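Local coordinates for sensor protein (PDB 2R8R) that probably acts as a sensor histidine kinase that passes phosphate from ATP to a protein histidine, and is represented here by its N-terminal KdpD domain, at residues 162-166 and 167-171; 124-127 and 128-131; 146-149 and 150-154; 65-69 and 70-74. All coordinates share one frame; numbering follows the deposited sequence.

Overall arrangement
The four contacts are local turns of one KdpD N-terminal domain, which belongs to the P-loop NTPase clan and has a parallel sheet at its centre. Along the chain they run contact 4, contact 2, contact 3, contact 1. Contact 2 leaves the end of strand 119-125, and contact 3 forms the start of helix 150-154; their centres are about 7 Å apart and they touch. Contact 1 follows strand 158-161 and opens helix 166-174, its centre about 18 Å from that of contact 2. Contact 4, a surface hairpin, has its centre about 25 Å from those of contacts 2 and 3. Three contacts thus lie where strands or loops pass into turns and helices, whereas contact 4 projects from the surface.

Contact 1 (162-166 and 167-171); sequences IDLPP and RELLE
L164 and E168 meet crosswise, their side chains at about a right angle, with L164 CD1 3.5 Å from E168 OE2. The glutamate arrives as a straight arm: CG lies opposite the backbone N (chi1 -166°), and the extended chain swings the carboxylate back alongside P165 and against the L164 methyl. P165 runs beside it, pointing the same way, and P165 CD lies 3.7 Å from E168 OE1. The other branch of the leucine turns to the next residue, L164 CD2 resting 4.0 Å from L169 CB in an apolar contact.

Here the chain passes from the loop after strand 158-161 into helix 166-174, with P165 at the N-cap position and P166 in the first turn, where a proline's lack of an N-H costs no helical bond. The carbonyls of both prolines start the helical ladder: L169 N donates to P165 O at 2.9 Å and L170 N to P166 O at 2.9 Å. Within the first turn, R167 bends at chi2 and chi3 and reaches E171, one turn ahead, with R167 NH2 2.9 Å from E171 OE1, a salt bridge in which the carboxylate lies at the guanidinium edge, in its plane.

Behind the turn, P166 packs on L197, T198 and R201 of helix 194-209, while L169 touches A14 and V17.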
loop_
_atom_site.group_PDB
_atom_site.type_symbol
_atom_site.label_atom_id
_atom_site.label_comp_id
_atom_site.label_asym_id
_atom_site.label_seq_id
_atom_site.Cartn_x
_atom_site.Cartn_y
_atom_site.Cartn_z
ATOM N N ILE A 162 0.340 5.074 -10.385
ATOM C CA ILE A 162 0.717 3.846 -11.065
ATOM C C ILE A 162 -0.567 3.409 -11.779
ATOM O O ILE A 162 -1.576 3.095 -11.153
ATOM C CB ILE A 162 1.251 2.766 -10.098
ATOM C CG1 ILE A 162 2.403 3.345 -9.256
ATOM C CG2 ILE A 162 1.611 1.449 -10.833
ATOM C CD1 ILE A 162 3.600 3.724 -10.029
ATOM N N ASP A 163 -0.517 3.457 -13.106
ATOM C CA ASP A 163 -1.691 3.309 -13.941
ATOM C C ASP A 163 -1.594 1.986 -14.724
ATOM O O ASP A 163 -0.509 1.514 -15.036
ATOM C CB ASP A 163 -1.779 4.523 -14.870
ATOM C CG ASP A 163 -2.979 4.508 -15.774
ATOM O OD1 ASP A 163 -4.110 4.227 -15.318
ATOM O OD2 ASP A 163 -2.795 4.861 -16.948
ATOM N N LEU A 164 -2.736 1.396 -15.009
ATOM C CA LEU A 164 -2.828 0.194 -15.807
ATOM C C LEU A 164 -4.221 0.154 -16.421
ATOM O O LEU A 164 -5.193 0.356 -15.714
ATOM C CB LEU A 164 -2.560 -1.037 -14.927
ATOM C CG LEU A 164 -2.296 -2.341 -15.690
ATOM C CD1 LEU A 164 -0.852 -2.363 -16.278
ATOM C CD2 LEU A 164 -2.602 -3.556 -14.860
ATOM N N PRO A 165 -4.337 -0.120 -17.744
ATOM C CA PRO A 165 -5.701 -0.319 -18.321
ATOM C C PRO A 165 -6.547 -1.426 -17.661
ATOM O O PRO A 165 -6.040 -2.540 -17.379
ATOM C CB PRO A 165 -5.402 -0.709 -19.769
ATOM C CG PRO A 165 -4.006 -0.115 -20.032
ATOM C CD PRO A 165 -3.283 -0.314 -18.760
ATOM N N PRO A 166 -7.820 -1.130 -17.382
ATOM C CA PRO A 166 -8.724 -2.139 -16.807
ATOM C C PRO A 166 -8.741 -3.494 -17.528
ATOM O O PRO A 166 -8.684 -4.525 -16.885
ATOM C CB PRO A 166 -10.092 -1.439 -16.868
ATOM C CG PRO A 166 -9.707 0.035 -16.732
ATOM C CD PRO A 166 -8.498 0.180 -17.531
ATOM N N ARG A 167 -8.787 -3.488 -18.840
ATOM C CA ARG A 167 -8.799 -4.723 -19.615
ATOM C C ARG A 167 -7.583 -5.598 -19.312
ATOM O O ARG A 167 -7.671 -6.831 -19.153
ATOM C CB ARG A 167 -8.857 -4.397 -21.108
ATOM C CG ARG A 167 -9.384 -5.519 -21.960
ATOM C CD ARG A 167 -8.512 -5.798 -23.218
ATOM N NE ARG A 167 -7.275 -6.474 -22.796
ATOM C CZ ARG A 167 -6.033 -6.003 -22.944
ATOM N NH1 ARG A 167 -5.812 -4.865 -23.558
ATOM N NH2 ARG A 167 -4.994 -6.689 -22.477
ATOM N N GLU A 168 -6.447 -4.939 -19.216
ATOM C CA GLU A 168 -5.218 -5.601 -18.873
ATOM C C GLU A 168 -5.211 -6.104 -17.437
ATOM O O GLU A 168 -4.728 -7.190 -17.167
ATOM C CB GLU A 168 -4.061 -4.633 -19.113
ATOM C CG GLU A 168 -2.768 -5.327 -19.095
ATOM C CD GLU A 168 -1.589 -4.417 -19.375
ATOM O OE1 GLU A 168 -1.727 -3.406 -20.117
ATOM O OE2 GLU A 168 -0.514 -4.763 -18.843
ATOM N N LEU A 169 -5.736 -5.316 -16.507
ATOM C CA LEU A 169 -5.900 -5.781 -15.111
ATOM C C LEU A 169 -6.806 -7.039 -14.992
ATOM O O LEU A 169 -6.495 -7.958 -14.247
ATOM C CB LEU A 169 -6.430 -4.646 -14.218
ATOM C CG LEU A 169 -6.440 -4.866 -12.699
ATOM C CD1 LEU A 169 -5.116 -5.372 -12.165
ATOM C CD2 LEU A 169 -6.872 -3.558 -11.989
ATOM N N LEU A 170 -7.901 -7.075 -15.748
ATOM C CA LEU A 170 -8.763 -8.274 -15.858
ATOM C C LEU A 170 -8.000 -9.506 -16.400
ATOM O O LEU A 170 -8.182 -10.605 -15.901
ATOM C CB LEU A 170 -9.978 -7.979 -16.714
ATOM C CG LEU A 170 -10.986 -7.009 -16.085
ATOM C CD1 LEU A 170 -12.042 -6.569 -17.073
ATOM C CD2 LEU A 170 -11.637 -7.672 -14.824
ATOM N N GLU A 171 -7.090 -9.311 -17.362
ATOM C CA GLU A 171 -6.268 -10.423 -17.831
ATOM C C GLU A 171 -5.353 -10.925 -16.751
ATOM O O GLU A 171 -5.117 -12.113 -16.662
ATOM C CB GLU A 171 -5.366 -10.017 -18.989
ATOM C CG GLU A 171 -5.915 -10.151 -20.324
ATOM C CD GLU A 171 -4.951 -9.634 -21.366
ATOM O OE1 GLU A 171 -3.928 -8.971 -20.986
ATOM O OE2 GLU A 171 -5.210 -9.862 -22.573
#

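Contact 2 (124-127 and 128-131); sequences VNVQ and HLES
Q127 and H128 are laid together by first torsions of opposite sign. In the glutamine, CG sits between the backbone N and the carbonyl carbon (chi1 61°), while in the histidine CG lies beside the backbone N (chi1 -61°), and the two side chains run alongside each other in the same direction. The amide of Q127 and the imidazole are stacked, their planes only 11° apart. The touching group is Q127 CG, which makes a CH-pi contact 3.9 Å from the centroid of the H128 ring, over one face and offset toward the rim. At the ring edge, near its plane, N125 O lies 3.3 Å from H128 CD2. The ring's polar end has a partner from another segment: H128 ND1 is hydrogen-bonded to E146 O, which helps fix the ring's rotation.

The backbone beneath makes a short 3-10 turn. L129 N donates to V126 O at 3.3 Å, and a weak bond joins H128 N to N125 O. A water then bridges the carbonyls of Q127 and L129, donating to both.

Strand 119-125 ends in this turn, with V124 packed on V9 and L11 of strand 7-12. V126 and L129 face helix 194-209, and N125 touches P15 in a loop that resembles a Walker A P-loop, consistent with the ATP-binding role expected of this family.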
loop_
_atom_site.group_PDB
_atom_site.type_symbol
_atom_site.label_atom_id
_atom_site.label_comp_id
_atom_site.label_asym_id
_atom_site.label_seq_id
_atom_site.Cartn_x
_atom_site.Cartn_y
_atom_site.Cartn_z
ATOM N N VAL A 124 -1.095 2.783 -1.816
ATOM C CA VAL A 124 -2.482 2.773 -1.465
ATOM C C VAL A 124 -3.337 2.697 -2.729
ATOM O O VAL A 124 -2.991 3.302 -3.753
ATOM C CB VAL A 124 -2.845 4.019 -0.646
ATOM C CG1 VAL A 124 -2.921 5.304 -1.549
ATOM C CG2 VAL A 124 -4.145 3.779 0.173
ATOM N N ASN A 125 -4.448 1.955 -2.639
ATOM C CA ASN A 125 -5.520 1.995 -3.656
ATOM C C ASN A 125 -6.512 3.112 -3.389
ATOM O O ASN A 125 -6.811 3.414 -2.248
ATOM C CB ASN A 125 -6.243 0.663 -3.751
ATOM C CG ASN A 125 -5.412 -0.379 -4.391
ATOM O OD1 ASN A 125 -5.302 -1.517 -3.902
ATOM N ND2 ASN A 125 -4.767 -0.003 -5.460
ATOM N N VAL A 126 -7.027 3.707 -4.454
ATOM C CA VAL A 126 -7.831 4.921 -4.337
ATOM C C VAL A 126 -9.112 4.742 -3.517
ATOM O O VAL A 126 -9.583 5.707 -2.924
ATOM C CB VAL A 126 -8.166 5.503 -5.716
ATOM C CG1 VAL A 126 -9.196 4.654 -6.439
ATOM C CG2 VAL A 126 -8.625 6.909 -5.551
ATOM N N GLN A 127 -9.643 3.514 -3.480
ATOM C CA GLN A 127 -10.908 3.184 -2.783
ATOM C C GLN A 127 -10.926 3.482 -1.282
ATOM O O GLN A 127 -12.005 3.651 -0.680
ATOM C CB GLN A 127 -11.238 1.693 -2.955
ATOM C CG GLN A 127 -10.181 0.779 -2.372
ATOM C CD GLN A 127 -10.388 -0.681 -2.686
ATOM O OE1 GLN A 127 -11.131 -1.334 -1.955
ATOM N NE2 GLN A 127 -9.706 -1.225 -3.755
ATOM N N HIS A 128 -9.733 3.521 -0.683
ATOM C CA HIS A 128 -9.575 3.709 0.749
ATOM C C HIS A 128 -9.751 5.126 1.210
ATOM O O HIS A 128 -10.012 5.361 2.375
ATOM C CB HIS A 128 -8.226 3.161 1.211
ATOM C CG HIS A 128 -8.068 1.700 0.948
ATOM N ND1 HIS A 128 -8.698 0.732 1.708
ATOM C CD2 HIS A 128 -7.394 1.045 -0.023
ATOM C CE1 HIS A 128 -8.391 -0.458 1.231
ATOM N NE2 HIS A 128 -7.601 -0.295 0.180
ATOM N N LEU A 129 -9.658 6.084 0.310
ATOM C CA LEU A 129 -9.866 7.470 0.698
ATOM C C LEU A 129 -11.272 7.704 1.272
ATOM O O LEU A 129 -12.261 7.352 0.628
ATOM C CB LEU A 129 -9.624 8.393 -0.491
ATOM C CG LEU A 129 -8.148 8.467 -0.892
ATOM C CD1 LEU A 129 -8.000 9.312 -2.149
ATOM C CD2 LEU A 129 -7.306 9.035 0.277
ATOM N N GLU A 130 -11.336 8.335 2.455
ATOM C CA GLU A 130 -12.610 8.624 3.138
ATOM C C GLU A 130 -13.681 9.286 2.263
ATOM O O GLU A 130 -14.812 8.810 2.190
ATOM C CB GLU A 130 -12.367 9.503 4.373
ATOM C CG GLU A 130 -12.349 8.744 5.678
ATOM C CD GLU A 130 -11.879 9.598 6.855
ATOM O OE1 GLU A 130 -11.892 10.851 6.779
ATOM O OE2 GLU A 130 -11.476 8.996 7.863
ATOM N N SER A 131 -13.296 10.380 1.598
ATOM C CA SER A 131 -14.181 11.133 0.698
ATOM C C SER A 131 -14.849 10.295 -0.398
ATOM O O SER A 131 -15.898 10.679 -0.909
ATOM C CB SER A 131 -13.388 12.241 0.023
ATOM O OG SER A 131 -12.333 11.682 -0.750
HETATM O O HOH W 1 -13.208 4.703 1.520
#

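Contact 3 (146-149 and 150-154); sequences ETLP and DWVLQ
P149 and W151 lie side by side and point the same way, with P149 CB 3.3 Å from W151 NE1 and 3.5 Å from W151 CD1. The proline approaches the indole obliquely. What brings the ring back beside the residue two places earlier is its first torsion: CG of W151 sits between its backbone N and carbonyl carbon (chi1 70°), and the side chain folds toward the start of the helix. V152 CG2 rests 3.6 Å above the plane of the same indole, offset toward its rim.

On another side of the turn L148 crosses V152 at about a right angle, with L148 CD1 3.9 Å from V152 CG1, and L148 CD2 lies near L153 CB. A backbone bond closes the turn, V152 N donating to P149 O at 3.1 Å, and Q154 N to D150 O at 2.9 Å continues the helix.

Further out, W107 of helix 106-115 meets W151 edge-to-face and also touches L148, P149 and V152, backing most of the apolar cluster. D150 turns the other way: its OD2 lies very close to S131 OG in the loop after strand 119-125, a probable hydrogen bond whose short distance makes its geometry doubtful. L148 is tied by backbone bonds to H128 and E130 of that same loop.

The chemistry is therefore divided: apolar side chains and a tryptophan pair pack on one side of helix 150-154, while a carboxylate near its N-terminal end, where the helix dipole would probably favour its negative charge, faces the loop with S131.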
loop_
_atom_site.group_PDB
_atom_site.type_symbol
_atom_site.label_atom_id
_atom_site.label_comp_id
_atom_site.label_asym_id
_atom_site.label_seq_id
_atom_site.Cartn_x
_atom_site.Cartn_y
_atom_site.Cartn_z
ATOM N N GLU A 146 -11.317 -0.534 5.584
ATOM C CA GLU A 146 -10.073 0.157 5.960
ATOM C C GLU A 146 -10.054 1.480 5.175
ATOM O O GLU A 146 -9.919 1.484 3.953
ATOM C CB GLU A 146 -8.841 -0.712 5.642
ATOM C CG GLU A 146 -8.674 -1.981 6.515
ATOM C CD GLU A 146 -7.390 -2.745 6.216
ATOM O OE1 GLU A 146 -7.117 -2.939 4.994
ATOM O OE2 GLU A 146 -6.653 -3.167 7.164
ATOM N N THR A 147 -10.228 2.593 5.868
ATOM C CA THR A 147 -10.218 3.902 5.235
ATOM C C THR A 147 -9.005 4.747 5.685
ATOM O O THR A 147 -8.333 4.449 6.684
ATOM C CB THR A 147 -11.482 4.708 5.553
ATOM O OG1 THR A 147 -11.556 4.886 6.968
ATOM C CG2 THR A 147 -12.768 4.031 5.027
ATOM N N LEU A 148 -8.749 5.793 4.901
ATOM C CA LEU A 148 -7.609 6.719 5.068
ATOM C C LEU A 148 -8.137 8.164 5.001
ATOM O O LEU A 148 -8.882 8.511 4.092
ATOM C CB LEU A 148 -6.566 6.480 3.954
ATOM C CG LEU A 148 -5.307 7.333 4.006
ATOM C CD1 LEU A 148 -4.415 6.837 5.191
ATOM C CD2 LEU A 148 -4.564 7.382 2.644
ATOM N N PRO A 149 -7.805 8.995 5.993
ATOM C CA PRO A 149 -8.234 10.386 5.839
ATOM C C PRO A 149 -7.530 10.998 4.652
ATOM O O PRO A 149 -6.313 10.760 4.439
ATOM C CB PRO A 149 -7.817 11.055 7.167
ATOM C CG PRO A 149 -7.668 9.939 8.130
ATOM C CD PRO A 149 -7.128 8.785 7.280
ATOM N N ASP A 150 -8.293 11.741 3.862
ATOM C CA ASP A 150 -7.751 12.333 2.647
ATOM C C ASP A 150 -6.491 13.174 2.922
ATOM O O ASP A 150 -5.547 13.151 2.141
ATOM C CB ASP A 150 -8.815 13.165 1.957
ATOM C CG ASP A 150 -9.976 12.322 1.471
ATOM O OD1 ASP A 150 -10.491 11.523 2.276
ATOM O OD2 ASP A 150 -10.370 12.464 0.289
ATOM N N TRP A 151 -6.477 13.883 4.049
ATOM C CA TRP A 151 -5.356 14.761 4.410
ATOM C C TRP A 151 -4.023 14.031 4.562
ATOM O O TRP A 151 -2.988 14.621 4.313
ATOM C CB TRP A 151 -5.671 15.605 5.661
ATOM C CG TRP A 151 -5.727 14.817 6.920
ATOM C CD1 TRP A 151 -6.838 14.384 7.550
ATOM C CD2 TRP A 151 -4.604 14.343 7.695
ATOM N NE1 TRP A 151 -6.495 13.682 8.681
ATOM C CE2 TRP A 151 -5.133 13.637 8.793
ATOM C CE3 TRP A 151 -3.207 14.483 7.582
ATOM C CZ2 TRP A 151 -4.321 13.059 9.774
ATOM C CZ3 TRP A 151 -2.398 13.916 8.551
ATOM C CH2 TRP A 151 -2.951 13.211 9.633
ATOM N N VAL A 152 -4.042 12.751 4.923
ATOM C CA VAL A 152 -2.804 11.950 5.024
ATOM C C VAL A 152 -2.124 11.871 3.654
ATOM O O VAL A 152 -0.882 12.047 3.515
ATOM C CB VAL A 152 -3.030 10.533 5.607
ATOM C CG1 VAL A 152 -1.768 9.696 5.479
ATOM C CG2 VAL A 152 -3.397 10.601 7.055
ATOM N N LEU A 153 -2.945 11.654 2.635
ATOM C CA LEU A 153 -2.437 11.618 1.263
ATOM C C LEU A 153 -2.132 13.013 0.688
ATOM O O LEU A 153 -1.141 13.179 -0.017
ATOM C CB LEU A 153 -3.408 10.830 0.375
ATOM C CG LEU A 153 -3.011 10.667 -1.082
ATOM C CD1 LEU A 153 -3.583 9.414 -1.623
ATOM C CD2 LEU A 153 -3.532 11.870 -1.875
ATOM N N GLN A 154 -2.989 13.995 0.991
ATOM C CA GLN A 154 -2.826 15.389 0.513
ATOM C C GLN A 154 -1.537 16.042 1.006
ATOM O O GLN A 154 -0.914 16.824 0.305
ATOM C CB GLN A 154 -4.017 16.263 0.932
ATOM C CG GLN A 154 -5.293 15.886 0.178
ATOM C CD GLN A 154 -6.586 16.447 0.788
ATOM O OE1 GLN A 154 -6.561 17.190 1.779
ATOM N NE2 GLN A 154 -7.733 16.098 0.172
#

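Contact 4 (65-69 and 70-74); sequences TEYRG and MTLEE
T71 and E66 form the side-chain bond of this hairpin, T71 OG1 donating to E66 OE2 at 2.8 Å. The acceptor oxygen is met on its syn side, 22° out of the carboxylate plane; a bend at chi2 (-66°) turns the glutamate back over the neighbouring strand to receive it. Around this pair runs the backbone ladder. T65 and L72 exchange two bonds, T65 N to L72 O at 2.9 Å and L72 N to T65 O at 2.9 Å, and Y67 N donates to M70 O at 2.8 Å. M70 N returns to Y67 O at 3.1 Å. A water on T65 OG1 reaches L72 O by a weak bond.

Packing gathers on the face that carries T65, Y67, M70 and L72. The methyl of M70, a selenomethionine, approaches the Y67 ring obliquely, with M70 CE 3.6 Å from Y67 CD2. L72 CD1 packs 3.6 Å from Y67 CB, and the same methyl also lies oblique to the ring. R68 CG stands over the centre of that ring on one face. P99 touches both Y67 and L72 from outside the hairpin.

Strands 63-67 and 70-74 are joined by a type I' turn from Y67 to M70. R68 and G69 take positive phi there, and the backbone angles of G69 suit glycine. This is a tight beta hairpin with a two-residue loop, R68-G69, here projecting at the protein surface.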
loop_
_atom_site.group_PDB
_atom_site.type_symbol
_atom_site.label_atom_id
_atom_site.label_comp_id
_atom_site.label_asym_id
_atom_site.label_seq_id
_atom_site.Cartn_x
_atom_site.Cartn_y
_atom_site.Cartn_z
ATOM N N THR A 65 1.480 -11.920 15.721
ATOM C CA THR A 65 0.572 -12.244 16.810
ATOM C C THR A 65 -0.410 -13.335 16.368
ATOM O O THR A 65 -0.467 -13.687 15.191
ATOM C CB THR A 65 -0.189 -11.013 17.348
ATOM O OG1 THR A 65 -0.862 -10.324 16.286
ATOM C CG2 THR A 65 0.778 -10.075 18.063
ATOM N N GLU A 66 -1.113 -13.908 17.341
ATOM C CA GLU A 66 -2.249 -14.796 17.102
ATOM C C GLU A 66 -3.517 -14.069 17.534
ATOM O O GLU A 66 -3.550 -13.472 18.612
ATOM C CB GLU A 66 -2.105 -16.093 17.904
ATOM C CG GLU A 66 -0.860 -16.900 17.565
ATOM C CD GLU A 66 -0.884 -17.454 16.135
ATOM O OE1 GLU A 66 -1.938 -18.024 15.717
ATOM O OE2 GLU A 66 0.163 -17.334 15.452
ATOM N N TYR A 67 -4.534 -14.108 16.676
ATOM C CA TYR A 67 -5.817 -13.451 16.919
ATOM C C TYR A 67 -6.941 -14.204 16.202
ATOM O O TYR A 67 -7.014 -14.176 14.989
ATOM C CB TYR A 67 -5.787 -12.002 16.429
ATOM C CG TYR A 67 -7.072 -11.222 16.695
ATOM C CD1 TYR A 67 -7.451 -10.855 17.985
ATOM C CD2 TYR A 67 -7.903 -10.863 15.655
ATOM C CE1 TYR A 67 -8.652 -10.155 18.216
ATOM C CE2 TYR A 67 -9.085 -10.168 15.867
ATOM C CZ TYR A 67 -9.453 -9.814 17.135
ATOM O OH TYR A 67 -10.614 -9.089 17.281
ATOM N N ARG A 68 -7.803 -14.875 16.959
ATOM C CA ARG A 68 -8.917 -15.672 16.399
ATOM C C ARG A 68 -8.460 -16.765 15.436
ATOM O O ARG A 68 -9.014 -16.937 14.350
ATOM C CB ARG A 68 -9.969 -14.746 15.777
ATOM C CG ARG A 68 -10.449 -13.757 16.789
ATOM C CD ARG A 68 -11.347 -12.697 16.265
ATOM N NE ARG A 68 -12.106 -12.156 17.398
ATOM C CZ ARG A 68 -13.082 -11.260 17.299
ATOM N NH1 ARG A 68 -13.751 -10.874 18.375
ATOM N NH2 ARG A 68 -13.394 -10.749 16.126
ATOM N N GLY A 69 -7.440 -17.513 15.849
ATOM C CA GLY A 69 -6.875 -18.562 15.000
ATOM C C GLY A 69 -5.876 -18.066 13.975
ATOM O O GLY A 69 -5.016 -18.831 13.527
HETATM N N MSE A 70 -5.960 -16.778 13.625
HETATM C CA MSE A 70 -5.167 -16.188 12.547
HETATM C C MSE A 70 -3.834 -15.696 13.085
HETATM O O MSE A 70 -3.764 -15.127 14.180
HETATM C CB MSE A 70 -5.905 -15.012 11.895
HETATM C CG MSE A 70 -7.393 -15.234 11.564
HETATM SE SE MSE A 70 -8.290 -13.566 10.958
HETATM C CE MSE A 70 -8.771 -12.775 12.684
ATOM N N THR A 71 -2.780 -15.929 12.297
ATOM C CA THR A 71 -1.473 -15.323 12.511
ATOM C C THR A 71 -1.460 -13.989 11.789
ATOM O O THR A 71 -1.499 -13.954 10.564
ATOM C CB THR A 71 -0.342 -16.218 11.974
ATOM O OG1 THR A 71 -0.336 -17.456 12.695
ATOM C CG2 THR A 71 1.023 -15.535 12.128
ATOM N N LEU A 72 -1.443 -12.909 12.573
ATOM C CA LEU A 72 -1.378 -11.533 12.098
ATOM C C LEU A 72 0.083 -11.070 12.103
ATOM O O LEU A 72 0.826 -11.460 12.972
ATOM C CB LEU A 72 -2.226 -10.628 13.004
ATOM C CG LEU A 72 -3.740 -10.927 13.096
ATOM C CD1 LEU A 72 -4.521 -9.828 13.821
ATOM C CD2 LEU A 72 -4.306 -11.150 11.697
ATOM N N GLU A 73 0.483 -10.288 11.089
ATOM C CA GLU A 73 1.846 -9.741 10.941
ATOM C C GLU A 73 1.749 -8.222 10.915
ATOM O O GLU A 73 0.881 -7.668 10.247
ATOM C CB GLU A 73 2.500 -10.199 9.635
ATOM C CG GLU A 73 2.588 -11.702 9.415
ATOM C CD GLU A 73 2.893 -12.035 7.972
ATOM O OE1 GLU A 73 2.314 -11.385 7.065
ATOM O OE2 GLU A 73 3.738 -12.932 7.715
ATOM N N GLU A 74 2.605 -7.548 11.674
ATOM C CA GLU A 74 2.732 -6.107 11.595
ATOM C C GLU A 74 4.189 -5.739 11.450
ATOM O O GLU A 74 5.078 -6.459 11.894
ATOM C CB GLU A 74 2.262 -5.409 12.888
ATOM C CG GLU A 74 0.821 -5.015 13.012
ATOM C CD GLU A 74 0.185 -4.573 11.749
ATOM O OE1 GLU A 74 0.832 -3.822 10.993
ATOM O OE2 GLU A 74 -0.982 -4.952 11.533
HETATM O O HOH W 2 1.043 -8.619 14.847
#